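Local coordinates for hypothetical protein TT1465 (PDB 1WEK) that is of unknown function but has the Rossmann-like fold of the LOG family, a parallel sheet flanked by helices, and assembles from several copies of the chain, at residues A[123-128]-A[144-149]; A[72-77]-A[83-88]; A[154-159]-A[191-196]; A[196-199]-A[204-207]. All coordinates share one frame; numbering follows the deposited sequence.

Contact 1: residues A[123-128]-A[144-149]. With PO4 (phosphate ion), chain G.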
loop_
_atom_site.group_PDB
_atom_site.type_symbol
_atom_site.label_atom_id
_atom_site.label_comp_id
_atom_site.label_asym_id
_atom_site.label_seq_id
_atom_site.Cartn_x
_atom_site.Cartn_y
_atom_site.Cartn_z
ATOM N N VAL A 123 1.704 11.753 -14.328
ATOM C CA VAL A 123 0.467 11.808 -13.536
ATOM C C VAL A 123 -0.468 12.860 -14.151
ATOM O O VAL A 123 -1.645 12.617 -14.373
ATOM C CB VAL A 123 0.731 12.197 -12.068
ATOM C CG1 VAL A 123 -0.605 12.341 -11.328
ATOM C CG2 VAL A 123 1.601 11.132 -11.396
ATOM N N ARG A 124 0.085 14.027 -14.441
ATOM C CA ARG A 124 -0.677 15.115 -15.038
ATOM C C ARG A 124 -1.328 14.703 -16.371
ATOM O O ARG A 124 -2.495 15.033 -16.625
ATOM C CB ARG A 124 0.254 16.309 -15.225
ATOM C CG ARG A 124 -0.281 17.397 -16.097
ATOM C CD ARG A 124 0.519 18.655 -15.896
ATOM N NE ARG A 124 1.076 19.156 -17.137
ATOM C CZ ARG A 124 1.326 20.438 -17.370
ATOM N NH1 ARG A 124 1.056 21.346 -16.447
ATOM N NH2 ARG A 124 1.874 20.805 -18.515
ATOM N N LYS A 125 -0.585 13.970 -17.204
ATOM C CA LYS A 125 -1.091 13.509 -18.500
ATOM C C LYS A 125 -2.258 12.544 -18.327
ATOM O O LYS A 125 -3.157 12.511 -19.163
ATOM C CB LYS A 125 -0.005 12.773 -19.292
ATOM C CG LYS A 125 1.246 13.570 -19.628
ATOM C CD LYS A 125 1.176 14.146 -21.034
ATOM C CE LYS A 125 2.575 14.346 -21.602
ATOM N NZ LYS A 125 3.332 13.059 -21.597
ATOM N N VAL A 126 -2.224 11.739 -17.265
ATOM C CA VAL A 126 -3.280 10.784 -16.999
ATOM C C VAL A 126 -4.546 11.546 -16.603
ATOM O O VAL A 126 -5.638 11.247 -17.096
ATOM C CB VAL A 126 -2.892 9.795 -15.857
ATOM C CG1 VAL A 126 -4.139 9.077 -15.337
ATOM C CG2 VAL A 126 -1.884 8.752 -16.361
ATOM N N LEU A 127 -4.401 12.531 -15.721
ATOM C CA LEU A 127 -5.550 13.310 -15.282
ATOM C C LEU A 127 -6.158 14.099 -16.429
ATOM O O LEU A 127 -7.333 14.429 -16.402
ATOM C CB LEU A 127 -5.144 14.257 -14.146
ATOM C CG LEU A 127 -4.656 13.504 -12.909
ATOM C CD1 LEU A 127 -4.147 14.483 -11.858
ATOM C CD2 LEU A 127 -5.805 12.655 -12.361
ATOM N N PHE A 128 -5.350 14.401 -17.436
ATOM C CA PHE A 128 -5.824 15.148 -18.591
ATOM C C PHE A 128 -6.789 14.344 -19.472
ATOM O O PHE A 128 -7.637 14.918 -20.159
ATOM C CB PHE A 128 -4.631 15.617 -19.430
ATOM C CG PHE A 128 -4.277 17.061 -19.232
ATOM C CD1 PHE A 128 -2.963 17.440 -18.952
ATOM C CD2 PHE A 128 -5.249 18.049 -19.355
ATOM C CE1 PHE A 128 -2.618 18.786 -18.800
ATOM C CE2 PHE A 128 -4.919 19.403 -19.206
ATOM C CZ PHE A 128 -3.596 19.769 -18.929
ATOM N N THR A 144 2.750 21.289 -25.853
ATOM C CA THR A 144 1.499 21.013 -26.544
ATOM C C THR A 144 1.629 19.823 -27.503
ATOM O O THR A 144 0.725 18.989 -27.601
ATOM C CB THR A 144 1.062 22.237 -27.331
ATOM O OG1 THR A 144 0.945 23.343 -26.440
ATOM C CG2 THR A 144 -0.261 21.974 -28.055
ATOM N N LEU A 145 2.751 19.754 -28.212
ATOM C CA LEU A 145 2.982 18.677 -29.165
ATOM C C LEU A 145 2.965 17.348 -28.426
ATOM O O LEU A 145 2.359 16.379 -28.877
ATOM C CB LEU A 145 4.316 18.894 -29.862
ATOM C CG LEU A 145 4.787 17.971 -30.995
ATOM C CD1 LEU A 145 5.359 16.774 -30.381
ATOM C CD2 LEU A 145 3.678 17.576 -31.960
ATOM N N ASP A 146 3.628 17.320 -27.280
ATOM C CA ASP A 146 3.691 16.135 -26.425
ATOM C C ASP A 146 2.281 15.661 -26.008
ATOM O O ASP A 146 1.993 14.464 -26.024
ATOM C CB ASP A 146 4.557 16.463 -25.202
ATOM C CG ASP A 146 4.510 15.392 -24.117
ATOM O OD1 ASP A 146 4.273 14.199 -24.395
ATOM O OD2 ASP A 146 4.743 15.763 -22.957
ATOM N N GLU A 147 1.397 16.587 -25.646
ATOM C CA GLU A 147 0.038 16.192 -25.271
ATOM C C GLU A 147 -0.724 15.688 -26.496
ATOM O O GLU A 147 -1.466 14.716 -26.417
ATOM C CB GLU A 147 -0.732 17.371 -24.666
ATOM C CG GLU A 147 -0.397 17.669 -23.217
ATOM C CD GLU A 147 -0.880 16.580 -22.248
ATOM O OE1 GLU A 147 -0.470 16.638 -21.064
ATOM O OE2 GLU A 147 -1.662 15.679 -22.650
ATOM N N LEU A 148 -0.531 16.354 -27.631
ATOM C CA LEU A 148 -1.215 15.978 -28.866
ATOM C C LEU A 148 -0.819 14.582 -29.338
ATOM O O LEU A 148 -1.692 13.730 -29.611
ATOM C CB LEU A 148 -0.894 16.973 -29.979
ATOM C CG LEU A 148 -1.873 17.095 -31.155
ATOM C CD1 LEU A 148 -1.115 17.589 -32.366
ATOM C CD2 LEU A 148 -2.538 15.777 -31.475
ATOM N N SER A 149 0.489 14.344 -29.432
ATOM C CA SER A 149 0.958 13.054 -29.902
ATOM C C SER A 149 0.532 11.944 -28.954
ATOM O O SER A 149 0.215 10.844 -29.403
ATOM C CB SER A 149 2.496 13.049 -30.139
ATOM O OG SER A 149 3.248 13.183 -28.950
HETATM P P PO4 G . 4.354 24.623 -24.430
HETATM O O1 PO4 G . 3.537 24.246 -25.617
HETATM O O2 PO4 G . 4.395 26.104 -24.300
HETATM O O3 PO4 G . 5.735 24.100 -24.601
HETATM O O4 PO4 G . 3.748 24.040 -23.205
HETATM O O HOH W 1 1.456 18.058 -20.212
#
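Lys125 of helix 121-130 reaches over to Asp146 and Glu147 of helix 142-156, the two axes being inclined at 55°. Its CB points at the other helix. CG then passes 3.8 Å from Glu147 OE1, and Lys125 CD lies closer to the same oxygen, at 3.0 Å. A bend at chi2 (-97°) turns the outer chain toward Asp146. There CE rests against the carboxylate and Lys125 NZ makes a salt bridge with Asp146 OD1 at 3.2 Å, its hydrogen bond weak. The ammonium group has its stronger partner in Glu150 of the second subunit, which ties this helix pair to the interface with that subunit. Glu147 is bent at chi2 too, and its OE1 also comes within 3.4 Å of Phe128 CD1, with carboxylate and ring planes 69° apart. A water lies between OE1 and Arg124 NH2, though its 2.5 Å approach to Glu147 OE1 is doubtfully short. One turn back, Thr144 binds phosphate oxygen O1 through its N and, at 2.9 Å, through OG1; Gly141 N, Gly143 N and Ala46 N also bond to the ion. Thr144 and Glu147 belong to the PGGxGTxxE signature of LOG-family proteins, whose glycine loop and following helix start here hold a phosphate ion, consistent with an anion-binding site.

Contact 2: residues A[72-77]-A[83-88]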
loop_
_atom_site.group_PDB
_atom_site.type_symbol
_atom_site.label_atom_id
_atom_site.label_comp_id
_atom_site.label_asym_id
_atom_site.label_seq_id
_atom_site.Cartn_x
_atom_site.Cartn_y
_atom_site.Cartn_z
ATOM N N VAL A 72 -13.197 23.712 -17.960
ATOM C CA VAL A 72 -11.958 23.564 -18.706
ATOM C C VAL A 72 -10.856 23.093 -17.775
ATOM O O VAL A 72 -10.813 23.474 -16.597
ATOM C CB VAL A 72 -11.512 24.883 -19.388
ATOM C CG1 VAL A 72 -12.560 25.325 -20.381
ATOM C CG2 VAL A 72 -11.261 25.965 -18.351
ATOM N N VAL A 73 -9.992 22.236 -18.307
ATOM C CA VAL A 73 -8.856 21.703 -17.571
ATOM C C VAL A 73 -7.610 22.036 -18.389
ATOM O O VAL A 73 -7.517 21.656 -19.563
ATOM C CB VAL A 73 -8.961 20.178 -17.411
ATOM C CG1 VAL A 73 -7.801 19.665 -16.585
ATOM C CG2 VAL A 73 -10.278 19.814 -16.752
ATOM N N THR A 74 -6.681 22.775 -17.786
ATOM C CA THR A 74 -5.443 23.167 -18.454
ATOM C C THR A 74 -4.277 22.827 -17.528
ATOM O O THR A 74 -4.480 22.319 -16.420
ATOM C CB THR A 74 -5.371 24.685 -18.711
ATOM O OG1 THR A 74 -5.124 25.364 -17.470
ATOM C CG2 THR A 74 -6.636 25.196 -19.322
ATOM N N GLY A 75 -3.059 23.117 -17.978
ATOM C CA GLY A 75 -1.893 22.852 -17.149
ATOM C C GLY A 75 -1.661 23.940 -16.100
ATOM O O GLY A 75 -0.630 23.948 -15.414
ATOM N N GLY A 76 -2.609 24.868 -15.980
ATOM C CA GLY A 76 -2.494 25.937 -14.994
ATOM C C GLY A 76 -1.383 26.952 -15.205
ATOM O O GLY A 76 -1.208 27.842 -14.372
ATOM N N GLY A 77 -0.642 26.839 -16.309
ATOM C CA GLY A 77 0.450 27.762 -16.570
ATOM C C GLY A 77 0.077 29.094 -17.204
ATOM O O GLY A 77 -1.098 29.478 -17.182
ATOM N N ALA A 83 -5.069 32.292 -20.544
ATOM C CA ALA A 83 -6.212 32.853 -21.250
ATOM C C ALA A 83 -7.406 31.900 -21.215
ATOM O O ALA A 83 -8.541 32.333 -20.995
ATOM C CB ALA A 83 -5.844 33.169 -22.692
ATOM N N VAL A 84 -7.157 30.608 -21.440
ATOM C CA VAL A 84 -8.248 29.637 -21.424
ATOM C C VAL A 84 -8.893 29.525 -20.042
ATOM O O VAL A 84 -10.108 29.452 -19.946
ATOM C CB VAL A 84 -7.784 28.229 -21.848
ATOM C CG1 VAL A 84 -8.950 27.239 -21.683
ATOM C CG2 VAL A 84 -7.288 28.247 -23.293
ATOM N N ASN A 85 -8.084 29.487 -18.983
ATOM C CA ASN A 85 -8.615 29.414 -17.615
ATOM C C ASN A 85 -9.371 30.708 -17.294
ATOM O O ASN A 85 -10.423 30.694 -16.640
ATOM C CB ASN A 85 -7.492 29.263 -16.590
ATOM C CG ASN A 85 -6.900 27.869 -16.553
ATOM O OD1 ASN A 85 -5.705 27.694 -16.765
ATOM N ND2 ASN A 85 -7.726 26.876 -16.253
ATOM N N ARG A 86 -8.812 31.831 -17.745
ATOM C CA ARG A 86 -9.408 33.137 -17.510
ATOM C C ARG A 86 -10.771 33.275 -18.172
ATOM O O ARG A 86 -11.727 33.738 -17.552
ATOM C CB ARG A 86 -8.489 34.237 -18.025
ATOM C CG ARG A 86 -8.893 35.634 -17.567
ATOM C CD ARG A 86 -7.902 36.673 -18.078
ATOM N NE ARG A 86 -8.138 37.992 -17.507
ATOM C CZ ARG A 86 -7.389 39.059 -17.775
ATOM N NH1 ARG A 86 -6.360 38.951 -18.606
ATOM N NH2 ARG A 86 -7.671 40.229 -17.214
ATOM N N GLY A 87 -10.854 32.879 -19.433
ATOM C CA GLY A 87 -12.115 32.976 -20.134
ATOM C C GLY A 87 -13.193 32.213 -19.399
ATOM O O GLY A 87 -14.323 32.688 -19.265
ATOM N N ALA A 88 -12.834 31.029 -18.917
ATOM C CA ALA A 88 -13.757 30.172 -18.196
ATOM C C ALA A 88 -14.085 30.784 -16.844
ATOM O O ALA A 88 -15.252 30.962 -16.491
ATOM C CB ALA A 88 -13.147 28.806 -18.000
#
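Asn85 OD1 accepts from two groups, Thr74 OG1 across this contact and Asn109 ND2 from the same chain. The threonine hydroxyl donates over a short 2.5 Å from OG1 to Asn85 OD1, meeting the carbonyl at 114° and tilted modestly from its plane. The same hydroxyl is an acceptor as well. Gly76 N reaches back to Thr74 OG1 at 3.0 Å with an N-H...O angle of 160°, closing an ST turn as the chain leaves strand 71-74. Thr74 can serve both partners because OG1 stands between its own backbone N and carbonyl carbon (chi1 74°), while CG2 lies beside N and faces the helix. Asn85 ND2 donates in turn to Ser95 OG and Val96 O of the adjoining strand, which fixes which way round the amide sits.

Beside these polar bonds the helix runs nearly antiparallel to the strand, with the axes 8.6 Å apart, and the filling is aliphatic. Val84 CG1 touches Thr74 CG2 at 3.9 Å and lies 4.2 Å from Val72 CB. Further along the helix, Val72 CG2 is pressed against Ala88 CB at 3.4 Å, tighter than a usual methyl contact.

This is the first half of a beta-alpha-beta crossover, from strand 71-74 through helix 79-90 to strand 95-100. Chemically, a buried amide with its oxygen and nitrogen both satisfied pins the helix to two neighbouring strands and, through Thr74 OG1, links it to the turn at Gly76, while valine and alanine side chains fill the interface.

Contact 3: residues A[154-159]-A[191-196]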
loop_
_atom_site.group_PDB
_atom_site.type_symbol
_atom_site.label_atom_id
_atom_site.label_comp_id
_atom_site.label_asym_id
_atom_site.label_seq_id
_atom_site.Cartn_x
_atom_site.Cartn_y
_atom_site.Cartn_z
ATOM N N LEU A 154 -3.263 7.139 -28.107
ATOM C CA LEU A 154 -4.308 6.536 -27.293
ATOM C C LEU A 154 -5.571 6.285 -28.108
ATOM O O LEU A 154 -6.270 5.287 -27.897
ATOM C CB LEU A 154 -4.628 7.433 -26.080
ATOM C CG LEU A 154 -3.562 7.543 -24.979
ATOM C CD1 LEU A 154 -3.989 8.545 -23.903
ATOM C CD2 LEU A 154 -3.327 6.173 -24.359
ATOM N N LEU A 155 -5.860 7.193 -29.034
ATOM C CA LEU A 155 -7.030 7.055 -29.889
ATOM C C LEU A 155 -6.764 6.053 -31.014
ATOM O O LEU A 155 -7.572 5.170 -31.259
ATOM C CB LEU A 155 -7.415 8.417 -30.478
ATOM C CG LEU A 155 -8.024 9.371 -29.449
ATOM C CD1 LEU A 155 -8.240 10.736 -30.063
ATOM C CD2 LEU A 155 -9.340 8.806 -28.955
ATOM N N GLN A 156 -5.626 6.186 -31.691
ATOM C CA GLN A 156 -5.287 5.272 -32.788
ATOM C C GLN A 156 -5.309 3.793 -32.364
ATOM O O GLN A 156 -5.817 2.946 -33.087
ATOM C CB GLN A 156 -3.898 5.622 -33.341
ATOM C CG GLN A 156 -3.325 4.613 -34.342
ATOM C CD GLN A 156 -1.844 4.812 -34.568
ATOM O OE1 GLN A 156 -1.067 4.825 -33.618
ATOM N NE2 GLN A 156 -1.441 4.965 -35.821
ATOM N N THR A 157 -4.737 3.487 -31.201
ATOM C CA THR A 157 -4.681 2.113 -30.702
ATOM C C THR A 157 -5.920 1.771 -29.876
ATOM O O THR A 157 -6.047 0.668 -29.360
ATOM C CB THR A 157 -3.441 1.888 -29.813
ATOM O OG1 THR A 157 -3.532 2.712 -28.641
ATOM C CG2 THR A 157 -2.164 2.236 -30.573
ATOM N N GLU A 158 -6.813 2.739 -29.727
ATOM C CA GLU A 158 -8.068 2.543 -28.994
ATOM C C GLU A 158 -8.008 2.211 -27.492
ATOM O O GLU A 158 -8.854 1.479 -26.983
ATOM C CB GLU A 158 -8.919 1.499 -29.736
ATOM C CG GLU A 158 -9.367 2.000 -31.105
ATOM C CD GLU A 158 -10.196 1.000 -31.902
ATOM O OE1 GLU A 158 -10.732 1.399 -32.962
ATOM O OE2 GLU A 158 -10.306 -0.175 -31.496
ATOM N N LYS A 159 -7.030 2.773 -26.781
ATOM C CA LYS A 159 -6.917 2.545 -25.346
ATOM C C LYS A 159 -7.908 3.456 -24.592
ATOM O O LYS A 159 -8.186 3.254 -23.416
ATOM C CB LYS A 159 -5.484 2.816 -24.867
ATOM C CG LYS A 159 -4.405 1.952 -25.535
ATOM C CD LYS A 159 -4.342 0.527 -24.979
ATOM C CE LYS A 159 -3.714 0.491 -23.587
ATOM N NZ LYS A 159 -3.666 -0.883 -23.020
ATOM N N PRO A 191 -4.614 4.410 -42.904
ATOM C CA PRO A 191 -5.298 5.210 -43.927
ATOM C C PRO A 191 -6.212 6.284 -43.376
ATOM O O PRO A 191 -6.291 7.371 -43.938
ATOM C CB PRO A 191 -6.084 4.165 -44.726
ATOM C CG PRO A 191 -5.300 2.905 -44.531
ATOM C CD PRO A 191 -4.904 2.973 -43.075
ATOM N N GLU A 192 -6.902 5.978 -42.282
ATOM C CA GLU A 192 -7.844 6.917 -41.675
ATOM C C GLU A 192 -7.319 7.604 -40.420
ATOM O O GLU A 192 -8.054 8.361 -39.786
ATOM C CB GLU A 192 -9.143 6.198 -41.279
ATOM C CG GLU A 192 -9.585 5.074 -42.201
ATOM C CD GLU A 192 -10.087 5.577 -43.524
ATOM O OE1 GLU A 192 -11.058 6.365 -43.517
ATOM O OE2 GLU A 192 -9.518 5.187 -44.567
ATOM N N ASP A 193 -6.066 7.361 -40.048
ATOM C CA ASP A 193 -5.557 7.966 -38.813
ATOM C C ASP A 193 -5.537 9.480 -38.729
ATOM O O ASP A 193 -5.519 10.032 -37.626
ATOM C CB ASP A 193 -4.178 7.432 -38.471
ATOM C CG ASP A 193 -4.204 5.966 -38.102
ATOM O OD1 ASP A 193 -5.279 5.463 -37.708
ATOM O OD2 ASP A 193 -3.144 5.319 -38.191
ATOM N N LEU A 194 -5.537 10.167 -39.865
ATOM C CA LEU A 194 -5.547 11.614 -39.799
ATOM C C LEU A 194 -6.930 12.156 -39.476
ATOM O O LEU A 194 -7.091 13.349 -39.239
ATOM C CB LEU A 194 -5.034 12.230 -41.092
ATOM C CG LEU A 194 -3.543 12.034 -41.393
ATOM C CD1 LEU A 194 -3.032 13.281 -42.109
ATOM C CD2 LEU A 194 -2.748 11.815 -40.114
ATOM N N GLN A 195 -7.931 11.284 -39.456
ATOM C CA GLN A 195 -9.282 11.708 -39.132
ATOM C C GLN A 195 -9.534 11.702 -37.614
ATOM O O GLN A 195 -10.626 12.058 -37.159
ATOM C CB GLN A 195 -10.309 10.810 -39.841
ATOM C CG GLN A 195 -10.722 11.275 -41.235
ATOM C CD GLN A 195 -9.577 11.263 -42.225
ATOM O OE1 GLN A 195 -9.069 12.314 -42.631
ATOM N NE2 GLN A 195 -9.156 10.067 -42.617
ATOM N N LEU A 196 -8.529 11.295 -36.836
ATOM C CA LEU A 196 -8.646 11.277 -35.379
ATOM C C LEU A 196 -8.749 12.714 -34.864
ATOM O O LEU A 196 -9.240 12.958 -33.763
ATOM C CB LEU A 196 -7.422 10.603 -34.743
ATOM C CG LEU A 196 -7.360 9.110 -34.368
ATOM C CD1 LEU A 196 -8.642 8.364 -34.746
ATOM C CD2 LEU A 196 -6.140 8.491 -35.034
#
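A mixed polar and apolar contact, partly buried, joins the C-terminal end of helix 142-156 to the loop that leads into strand 198-200. Its polar member is Gln156, whose side chain leaves the helix with CG anti to the backbone N (chi1 171°) and runs on extended. Gln156 NE2 thereby reaches Asp193 OD2 at 2.9 Å in a nearly straight hydrogen bond. The oxygen lies close to the amide plane, yet the donor comes to it from well above the carboxylate plane, the two flat groups being 73° apart. Asp193 OD2 also accepts from Gly190 N, so the oxygen that holds the glutamine is itself steadied by its own loop.

The apolar half lies beside this bond. Leu196 turns in toward the helix and sets its CG 4.0 Å from Leu155 CB. One of its methyls, CD2, rests at the same distance, 4.0 Å, from Gln156 CB, so that a single leucine covers two successive helix residues. Phe142 of the second subunit packs on both Gln156 and Leu196, placing the contact at the subunit interface, and a bound phosphate ion lies near the glutamine.

Just beyond Gln156 the helix ends. Glu158 takes positive phi (63°), and Glu158 N and Lys159 N bond back to Leu155 O and Leu154 O. The contact thus sits at a Schellman-terminated helix end, packed against the loop preceding the last strand of this Rossmann-like sheet.

Contact 4: residues A[196-199]-A[204-207]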
loop_
_atom_site.group_PDB
_atom_site.type_symbol
_atom_site.label_atom_id
_atom_site.label_comp_id
_atom_site.label_asym_id
_atom_site.label_seq_id
_atom_site.Cartn_x
_atom_site.Cartn_y
_atom_site.Cartn_z
ATOM N N LEU A 196 -8.529 11.295 -36.836
ATOM C CA LEU A 196 -8.646 11.277 -35.379
ATOM C C LEU A 196 -8.749 12.714 -34.864
ATOM O O LEU A 196 -9.240 12.958 -33.763
ATOM C CB LEU A 196 -7.422 10.603 -34.743
ATOM C CG LEU A 196 -7.360 9.110 -34.368
ATOM C CD1 LEU A 196 -8.642 8.364 -34.746
ATOM C CD2 LEU A 196 -6.140 8.491 -35.034
ATOM N N PHE A 197 -8.286 13.671 -35.659
ATOM C CA PHE A 197 -8.354 15.068 -35.251
ATOM C C PHE A 197 -8.961 15.946 -36.338
ATOM O O PHE A 197 -8.994 15.566 -37.510
ATOM C CB PHE A 197 -6.957 15.583 -34.897
ATOM C CG PHE A 197 -5.981 15.531 -36.041
ATOM C CD1 PHE A 197 -5.970 16.531 -37.013
ATOM C CD2 PHE A 197 -5.083 14.470 -36.158
ATOM C CE1 PHE A 197 -5.085 16.478 -38.076
ATOM C CE2 PHE A 197 -4.186 14.404 -37.226
ATOM C CZ PHE A 197 -4.186 15.406 -38.185
ATOM N N ARG A 198 -9.439 17.121 -35.935
ATOM C CA ARG A 198 -10.043 18.071 -36.854
ATOM C C ARG A 198 -9.301 19.390 -36.746
ATOM O O ARG A 198 -9.052 19.884 -35.649
ATOM C CB ARG A 198 -11.522 18.278 -36.513
ATOM C CG ARG A 198 -12.399 17.072 -36.825
ATOM C CD ARG A 198 -13.850 17.262 -36.384
ATOM N NE ARG A 198 -14.485 18.450 -36.958
ATOM C CZ ARG A 198 -15.752 18.798 -36.727
ATOM N NH1 ARG A 198 -16.512 18.041 -35.941
ATOM N NH2 ARG A 198 -16.256 19.910 -37.259
ATOM N N LEU A 199 -8.955 19.964 -37.891
ATOM C CA LEU A 199 -8.234 21.223 -37.918
ATOM C C LEU A 199 -9.236 22.343 -38.183
ATOM O O LEU A 199 -10.017 22.265 -39.120
ATOM C CB LEU A 199 -7.166 21.155 -39.014
ATOM C CG LEU A 199 -5.910 22.017 -38.895
ATOM C CD1 LEU A 199 -5.552 22.250 -37.458
ATOM C CD2 LEU A 199 -4.776 21.318 -39.608
ATOM N N GLU A 204 -16.051 28.472 -32.357
ATOM C CA GLU A 204 -17.468 28.126 -32.354
ATOM C C GLU A 204 -17.704 26.724 -32.873
ATOM O O GLU A 204 -18.605 26.023 -32.408
ATOM C CB GLU A 204 -18.272 29.108 -33.213
ATOM C CG GLU A 204 -17.876 29.114 -34.689
ATOM C CD GLU A 204 -16.968 30.271 -35.056
ATOM O OE1 GLU A 204 -16.056 30.617 -34.260
ATOM O OE2 GLU A 204 -17.164 30.831 -36.157
ATOM N N GLU A 205 -16.894 26.311 -33.841
ATOM C CA GLU A 205 -17.040 24.984 -34.415
ATOM C C GLU A 205 -16.648 23.936 -33.393
ATOM O O GLU A 205 -17.252 22.860 -33.327
ATOM C CB GLU A 205 -16.185 24.857 -35.680
ATOM C CG GLU A 205 -16.266 23.499 -36.349
ATOM C CD GLU A 205 -15.831 23.544 -37.799
ATOM O OE1 GLU A 205 -14.684 23.964 -38.068
ATOM O OE2 GLU A 205 -16.645 23.163 -38.673
ATOM N N VAL A 206 -15.639 24.251 -32.588
ATOM C CA VAL A 206 -15.194 23.331 -31.546
ATOM C C VAL A 206 -16.266 23.179 -30.478
ATOM O O VAL A 206 -16.642 22.061 -30.120
ATOM C CB VAL A 206 -13.886 23.820 -30.863
ATOM C CG1 VAL A 206 -13.497 22.864 -29.733
ATOM C CG2 VAL A 206 -12.756 23.886 -31.889
ATOM N N VAL A 207 -16.770 24.302 -29.971
ATOM C CA VAL A 207 -17.790 24.242 -28.939
ATOM C C VAL A 207 -19.045 23.535 -29.441
ATOM O O VAL A 207 -19.644 22.743 -28.716
ATOM C CB VAL A 207 -18.163 25.641 -28.446
ATOM C CG1 VAL A 207 -19.228 25.530 -27.374
ATOM C CG2 VAL A 207 -16.920 26.345 -27.906
#
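The backbones of Arg198, on outermost strand 198-200, and of helix 203-211 stay well apart, with the CA atoms of Arg198 and Val206 9.1 Å from each other, and two long side chains cover the distance. Arg198 and Glu205 both start out toward the opposite segment. The arginine chain bends at chi3 (56°), bringing its guanidinium group across to the acid. Arg198 NH2 approaches Glu205 OE2 at 3.6 Å, a salt bridge too long to count as a hydrogen bond. The oxygen sits at the edge of the guanidinium, in its plane, but the carboxylate is rotated 71° against that plane, so the two groups do not meet as a paired, two-pronged bridge. Arg198 NH2 also lies 3.7 Å from Glu205 CG, alongside the aliphatic part of the chain. Glu205 is held more firmly by its other oxygen, OE1, which is hydrogen-bonded to Thr200 OG1 at the end of the strand. The backbone of Arg198 pairs with Val165 and Leu167 of strand 165-168, while Val206 packs on Phe166 of the same strand. A surface ion pair of modest strength therefore spans the tight beta-alpha turn where the last sheet strand passes into the C-terminal helix of the Rossmann-like fold.

Overall arrangement
From the N terminus, contact 2 comes first, closing the short loop from strand 71-74 into helix 79-90. Contact 1 follows, bringing together the helices that precede and follow strand 132-137 in the chain. The two meet physically, the Phe128 ring lying against the backbone of Thr74 and Gly75. Contact 3 starts from the far end of helix 142-156, already used by contact 1, and encloses strand 165-168 and helix 170-185. Contact 4 then takes up Leu196, where contact 3 ends, and closes the final turn. None nests in or crosses another. Contacts 2 and 4 bind helices to the sheet; contacts 1 and 3, and Leu196 shared with contact 4, reach the second subunit.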